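Local coordinates for protein CdiI (Burkholderia pseudomallei 1026a, PDB 4G6V) that probably serves as the immunity protein that binds and neutralises the tRNase toxin CdiA-CT, protecting its own cell from contact-dependent growth inhibition, at residues B[15-18]-B[19-22]; B[43-46]-B[47-51]; B[69-72]-B[73-76]. One frame throughout, in Å; residues are numbered along the deposited sequence.

Contact 1. Residues B[15-18]-B[19-22]; sequences AAES and DLNK
Two successive turns of helix 13-26 meet here, with the carbonyl oxygens of Ala15, Ala16 and Glu17 accepting from the amides of Asp19, Leu20 and Asn21. The first of these i to i+4 bonds, Asp19 N to Ala15 O at 2.9 Å, is almost straight, with an N-H...O angle of 176°. Leu20 N reaches Ala16 O at the same length, 2.9 Å. Asn21 N, bound to Glu17 O, also makes a weak second bond to Ser18 O at 3.2 Å.

Side-chain contacts are few. The carboxylate of Glu17 leans forward along the helix, its OE2 standing beside Leu20, 4.0 Å from Leu20 CB. The chain bends at the second torsion (chi2 68°), beyond a CG set anti to the backbone N, and the two side chains cross at a slant. OE1 has a partner outside the helix, the backbone N of Val40 in strand 35-42, so the acid ties the helix to an edge strand of the sheet as counted in this chain. Asn21 folds its amide back along the helix, its CG 3.6 Å from Glu17 O.

Residue types follow the two sides of the helix. The small methyl of Ala16 lets the backbone approach Ile11, Val40 and Ser60, while the branched Leu20 reaches Ile37, Val40, Phe62 and Phe86. On the outer side Ser18, Asn21 and Lys22 are polar and exposed, and the Lys22 chain runs extended from the helix.

Backbone bonds thus provide the cohesion between these turns. The inward side chains pack on the sheet and neighbouring loops: Ala16 and Leu20 by apolar contact, Glu17 by a hydrogen bond to the main-chain N-H of Val40.

Contact 2. Residues B[43-46]-B[47-51]; sequences ADFS and LKEIA
Asp44 and Leu47 make the close part of this contact: Asp44 OD1 accepts the backbone N of Leu47 at 3.0 Å, with the N-H pointing almost straight at the oxygen (172°). The amide meets that oxygen on its syn side, somewhat out of the carboxylate plane. This reach to the first turn comes from a CG placed between the backbone N and the carbonyl carbon (chi1 66°). The same oxygen lies 3.4 Å from Leu47 CG, and the two side chains cross at about a right angle. Next to them Ala43 CB lies 4.2 Å from Leu47 CB and 3.9 Å from Lys48 CG, its small methyl fitting a buried place beside the first turn. Leu47 and Ile50 face inward onto Tyr8, and together with Ser46 they also pack against the toxin chain, on its Asn120, Asn113 and Thr116.

Asp44 is the N-cap of helix 45-53. A short acid suits the post, since it replaces a missing carbonyl acceptor for a first-turn amide and its charge should be favoured at the positive end of the helix dipole. Its own carbonyl oxygen starts the regular ladder by binding Lys48 N at 3.1 Å.

The outer side is looser. Phe45 and Glu49 are exposed, and Phe45 CE2 stands 3.8 Å from Glu49 OE1, with ring and carboxylate planes 51° apart. Lys48 stretches its aliphatic chain past Ala43, bringing CE to 3.4 Å from Ala43 O, and its ammonium forms a long, weak ion pair with Glu59.

Contact 3. Residues B[69-72]-B[73-76]; sequences KNSA and DLIP
The peptide carbonyl of Ser71 and the carboxylate of Asp73 are the flat groups in touch here. Asp73 OD1 stands over one face of the carbonyl, 3.6 Å from Ser71 C. On that same face Leu74 N donates to Ser71 O at 2.9 Å, coming from well above the carbonyl plane (50° out of it). Leu74 CD1 reaches round beside the group to within 3.6 Å of Ser71 CB.

The bond from Leu74 N closes a type I beta turn over residues 71-74, with Ala72 and Asp73 at its corners, and leads the chain into helix 75-84. It follows directly on another turn, in which Ala72 N binds Lys69 O at 3.0 Å. Asp73 suits its corner because its side chain is short: a chi1 of 61° tucks the carboxylate over the Ser71 carbonyl, two residues earlier. Ser71 OG is held by Asp68, while Leu74 spreads onto Phe35 and Leu30.

On the toxin side, the small Ala72 packs with Ile75 on Thr59 of that chain, Asp73 meets its Pro52, and Lys69 NZ forms a salt bridge with its Glu66.

Overall arrangement
All three are local contacts within one continuous run of chain, yet they sit in different parts of the fold. Contact 1 lies inside a helix, contact 2 where a helix begins, and contact 3 in the turns leading into one. None is wholly core: each mixes buried and exposed residues. Contacts 1 and 3 both lean on strand 35-42, whereas contact 2 follows that strand and packs on strand 4-9. Contacts 2 and 3 lie on opposite sides of the chain's centre, their own centres about 27 Å apart, and both touch the toxin: the former by packing, the latter also through Lys69, whose charge is met by Glu66 of the toxin chain. Contact 1 touches no other chain of the complex.

Contact 1. Residues B[15-18]-B[19-22]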
loop_
_atom_site.group_PDB
_atom_site.type_symbol
_atom_site.label_atom_id
_atom_site.label_comp_id
_atom_site.label_asym_id
_atom_site.label_seq_id
_atom_site.Cartn_x
_atom_site.Cartn_y
_atom_site.Cartn_z
ATOM N N ALA B 15 13.054 -12.617 -15.632
ATOM C CA ALA B 15 12.815 -11.754 -16.782
ATOM C C ALA B 15 12.207 -10.434 -16.330
ATOM O O ALA B 15 12.628 -9.356 -16.770
ATOM C CB ALA B 15 11.900 -12.454 -17.809
ATOM N N ALA B 16 11.214 -10.532 -15.446
ATOM C CA ALA B 16 10.551 -9.359 -14.881
ATOM C C ALA B 16 11.589 -8.378 -14.354
ATOM O O ALA B 16 11.527 -7.168 -14.614
ATOM C CB ALA B 16 9.591 -9.778 -13.762
ATOM N N GLU B 17 12.551 -8.917 -13.619
ATOM C CA GLU B 17 13.573 -8.098 -12.984
ATOM C C GLU B 17 14.482 -7.462 -14.035
ATOM O O GLU B 17 14.711 -6.254 -14.033
ATOM C CB GLU B 17 14.368 -8.944 -11.989
ATOM C CG GLU B 17 15.076 -8.132 -10.936
ATOM C CD GLU B 17 14.131 -7.453 -9.957
ATOM O OE1 GLU B 17 13.569 -8.148 -9.072
ATOM O OE2 GLU B 17 13.975 -6.215 -10.061
ATOM N N SER B 18 14.993 -8.278 -14.946
ATOM C CA SER B 18 15.732 -7.751 -16.083
ATOM C C SER B 18 15.003 -6.551 -16.710
ATOM O O SER B 18 15.600 -5.491 -16.904
ATOM C CB SER B 18 15.993 -8.851 -17.122
ATOM O OG SER B 18 16.277 -8.280 -18.394
ATOM N N ASP B 19 13.718 -6.712 -17.022
ATOM C CA ASP B 19 12.898 -5.591 -17.511
ATOM C C ASP B 19 12.845 -4.376 -16.545
ATOM O O ASP B 19 12.953 -3.227 -16.989
ATOM C CB ASP B 19 11.473 -6.059 -17.846
ATOM C CG ASP B 19 11.373 -6.675 -19.215
ATOM O OD1 ASP B 19 12.081 -6.198 -20.136
ATOM O OD2 ASP B 19 10.576 -7.628 -19.376
ATOM N N LEU B 20 12.669 -4.621 -15.244
ATOM C CA LEU B 20 12.692 -3.521 -14.270
ATOM C C LEU B 20 14.010 -2.751 -14.199
ATOM O O LEU B 20 14.025 -1.585 -13.807
ATOM C CB LEU B 20 12.271 -3.979 -12.868
ATOM C CG LEU B 20 10.754 -4.003 -12.728
ATOM C CD1 LEU B 20 10.323 -4.809 -11.541
ATOM C CD2 LEU B 20 10.194 -2.579 -12.657
ATOM N N ASN B 21 15.114 -3.386 -14.561
ATOM C CA ASN B 21 16.379 -2.678 -14.550
ATOM C C ASN B 21 16.370 -1.583 -15.598
ATOM O O ASN B 21 16.847 -0.479 -15.380
ATOM C CB ASN B 21 17.546 -3.629 -14.799
ATOM C CG ASN B 21 17.822 -4.566 -13.620
ATOM O OD1 ASN B 21 17.429 -4.307 -12.474
ATOM N ND2 ASN B 21 18.516 -5.670 -13.908
ATOM N N LYS B 22 15.821 -1.901 -16.755
ATOM C CA LYS B 22 15.769 -0.939 -17.825
ATOM C C LYS B 22 14.847 0.218 -17.452
ATOM O O LYS B 22 15.155 1.381 -17.717
ATOM C CB LYS B 22 15.307 -1.625 -19.096
ATOM C CG LYS B 22 16.248 -2.735 -19.532
ATOM C CD LYS B 22 15.785 -3.393 -20.826
ATOM C CE LYS B 22 16.671 -4.586 -21.157
ATOM N NZ LYS B 22 16.206 -5.168 -22.450
#

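Contact 2. Residues B[43-46]-B[47-51]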
loop_
_atom_site.group_PDB
_atom_site.type_symbol
_atom_site.label_atom_id
_atom_site.label_comp_id
_atom_site.label_asym_id
_atom_site.label_seq_id
_atom_site.Cartn_x
_atom_site.Cartn_y
_atom_site.Cartn_z
ATOM N N ALA B 43 4.833 -15.150 -7.756
ATOM C CA ALA B 43 3.502 -15.043 -7.194
ATOM C C ALA B 43 3.123 -16.343 -6.508
ATOM O O ALA B 43 3.240 -17.397 -7.100
ATOM C CB ALA B 43 2.504 -14.717 -8.287
ATOM N N ASP B 44 2.679 -16.271 -5.264
ATOM C CA ASP B 44 2.102 -17.436 -4.603
ATOM C C ASP B 44 0.628 -17.606 -4.991
ATOM O O ASP B 44 0.107 -16.883 -5.848
ATOM C CB ASP B 44 2.202 -17.272 -3.095
ATOM C CG ASP B 44 1.345 -16.130 -2.588
ATOM O OD1 ASP B 44 0.770 -15.416 -3.447
ATOM O OD2 ASP B 44 1.236 -15.944 -1.350
ATOM N N PHE B 45 -0.051 -18.541 -4.332
ATOM C CA PHE B 45 -1.426 -18.878 -4.697
ATOM C C PHE B 45 -2.396 -17.709 -4.512
ATOM O O PHE B 45 -3.319 -17.544 -5.295
ATOM C CB PHE B 45 -1.934 -20.105 -3.919
ATOM C CG PHE B 45 -3.397 -20.365 -4.108
ATOM C CD1 PHE B 45 -3.847 -21.181 -5.136
ATOM C CD2 PHE B 45 -4.333 -19.754 -3.290
ATOM C CE1 PHE B 45 -5.211 -21.394 -5.333
ATOM C CE2 PHE B 45 -5.689 -19.963 -3.476
ATOM C CZ PHE B 45 -6.130 -20.781 -4.497
ATOM N N SER B 46 -2.184 -16.919 -3.461
ATOM C CA SER B 46 -3.075 -15.816 -3.120
ATOM C C SER B 46 -3.005 -14.725 -4.160
ATOM O O SER B 46 -4.038 -14.274 -4.626
ATOM C CB SER B 46 -2.742 -15.236 -1.743
ATOM O OG SER B 46 -3.387 -15.963 -0.708
ATOM N N LEU B 47 -1.795 -14.306 -4.528
ATOM C CA LEU B 47 -1.639 -13.289 -5.570
ATOM C C LEU B 47 -2.172 -13.766 -6.931
ATOM O O LEU B 47 -2.774 -12.993 -7.675
ATOM C CB LEU B 47 -0.182 -12.847 -5.692
ATOM C CG LEU B 47 0.425 -12.210 -4.442
ATOM C CD1 LEU B 47 1.951 -12.231 -4.517
ATOM C CD2 LEU B 47 -0.101 -10.792 -4.237
ATOM N N LYS B 48 -1.946 -15.042 -7.249
ATOM C CA LYS B 48 -2.436 -15.633 -8.488
ATOM C C LYS B 48 -3.959 -15.618 -8.551
ATOM O O LYS B 48 -4.544 -15.469 -9.629
ATOM C CB LYS B 48 -1.943 -17.075 -8.658
ATOM C CG LYS B 48 -0.473 -17.201 -9.019
ATOM C CD LYS B 48 -0.103 -18.647 -9.295
ATOM C CE LYS B 48 1.373 -18.806 -9.580
ATOM N NZ LYS B 48 1.656 -20.169 -10.114
ATOM N N GLU B 49 -4.586 -15.796 -7.394
ATOM C CA GLU B 49 -6.029 -15.804 -7.305
ATOM C C GLU B 49 -6.602 -14.421 -7.647
ATOM O O GLU B 49 -7.514 -14.301 -8.476
ATOM C CB GLU B 49 -6.459 -16.242 -5.910
ATOM C CG GLU B 49 -7.938 -16.546 -5.779
ATOM C CD GLU B 49 -8.313 -16.934 -4.365
ATOM O OE1 GLU B 49 -7.502 -16.668 -3.446
ATOM O OE2 GLU B 49 -9.410 -17.509 -4.181
ATOM N N ILE B 50 -6.048 -13.391 -7.012
ATOM C CA ILE B 50 -6.464 -12.008 -7.240
ATOM C C ILE B 50 -6.185 -11.554 -8.672
ATOM O O ILE B 50 -7.051 -10.959 -9.300
ATOM C CB ILE B 50 -5.787 -11.027 -6.243
ATOM C CG1 ILE B 50 -6.195 -11.329 -4.796
ATOM C CG2 ILE B 50 -6.133 -9.588 -6.575
ATOM C CD1 ILE B 50 -5.553 -10.397 -3.781
ATOM N N ALA B 51 -5.000 -11.852 -9.204
ATOM C CA ALA B 51 -4.703 -11.548 -10.612
ATOM C C ALA B 51 -5.688 -12.195 -11.600
ATOM O O ALA B 51 -6.032 -11.597 -12.627
ATOM C CB ALA B 51 -3.268 -11.932 -10.974
#

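Contact 3. Residues B[69-72]-B[73-76]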
loop_
_atom_site.group_PDB
_atom_site.type_symbol
_atom_site.label_atom_id
_atom_site.label_comp_id
_atom_site.label_asym_id
_atom_site.label_seq_id
_atom_site.Cartn_x
_atom_site.Cartn_y
_atom_site.Cartn_z
ATOM N N LYS B 69 4.993 11.896 -1.161
ATOM C CA LYS B 69 3.567 12.203 -1.206
ATOM C C LYS B 69 3.236 13.275 -2.246
ATOM O O LYS B 69 2.204 13.211 -2.892
ATOM C CB LYS B 69 3.053 12.623 0.173
ATOM C CG LYS B 69 3.081 11.517 1.226
ATOM C CD LYS B 69 2.027 10.448 0.954
ATOM C CE LYS B 69 1.891 9.511 2.138
ATOM N NZ LYS B 69 2.192 10.223 3.443
ATOM N N ASN B 70 4.126 14.248 -2.416
ATOM C CA ASN B 70 3.956 15.301 -3.422
ATOM C C ASN B 70 3.920 14.819 -4.857
ATOM O O ASN B 70 3.729 15.617 -5.755
ATOM C CB ASN B 70 5.078 16.334 -3.320
ATOM C CG ASN B 70 4.918 17.246 -2.136
ATOM O OD1 ASN B 70 3.809 17.450 -1.645
ATOM N ND2 ASN B 70 6.030 17.802 -1.661
ATOM N N SER B 71 4.141 13.529 -5.074
ATOM C CA SER B 71 4.171 12.968 -6.421
ATOM C C SER B 71 3.004 12.009 -6.613
ATOM O O SER B 71 2.989 11.212 -7.554
ATOM C CB SER B 71 5.497 12.247 -6.688
ATOM O OG SER B 71 6.595 13.143 -6.618
ATOM N N ALA B 72 2.020 12.112 -5.723
ATOM C CA ALA B 72 0.848 11.244 -5.734
ATOM C C ALA B 72 0.074 11.385 -7.022
ATOM O O ALA B 72 -0.730 10.522 -7.381
ATOM C CB ALA B 72 -0.065 11.557 -4.551
ATOM N N ASP B 73 0.309 12.487 -7.721
ATOM C CA ASP B 73 -0.396 12.711 -8.964
ATOM C C ASP B 73 0.318 12.088 -10.166
ATOM O O ASP B 73 -0.130 12.247 -11.299
ATOM C CB ASP B 73 -0.661 14.202 -9.185
ATOM C CG ASP B 73 0.622 15.028 -9.271
ATOM O OD1 ASP B 73 1.647 14.679 -8.589
ATOM O OD2 ASP B 73 0.579 16.039 -10.028
ATOM N N LEU B 74 1.412 11.369 -9.939
ATOM C CA LEU B 74 2.074 10.718 -11.070
ATOM C C LEU B 74 1.732 9.243 -11.164
ATOM O O LEU B 74 2.236 8.550 -12.023
ATOM C CB LEU B 74 3.589 10.925 -11.032
ATOM C CG LEU B 74 3.954 12.389 -10.769
ATOM C CD1 LEU B 74 5.379 12.529 -10.237
ATOM C CD2 LEU B 74 3.716 13.286 -12.005
ATOM N N ILE B 75 0.857 8.761 -10.297
ATOM C CA ILE B 75 0.502 7.346 -10.336
ATOM C C ILE B 75 0.067 6.851 -11.728
ATOM O O ILE B 75 0.565 5.833 -12.193
ATOM C CB ILE B 75 -0.500 6.969 -9.220
ATOM C CG1 ILE B 75 0.244 6.856 -7.891
ATOM C CG2 ILE B 75 -1.214 5.677 -9.526
ATOM C CD1 ILE B 75 -0.663 6.757 -6.648
ATOM N N PRO B 76 -0.833 7.580 -12.410
ATOM C CA PRO B 76 -1.272 7.192 -13.760
ATOM C C PRO B 76 -0.164 7.224 -14.808
ATOM O O PRO B 76 -0.206 6.444 -15.769
ATOM C CB PRO B 76 -2.324 8.260 -14.113
ATOM C CG PRO B 76 -2.745 8.834 -12.833
ATOM C CD PRO B 76 -1.557 8.767 -11.922
#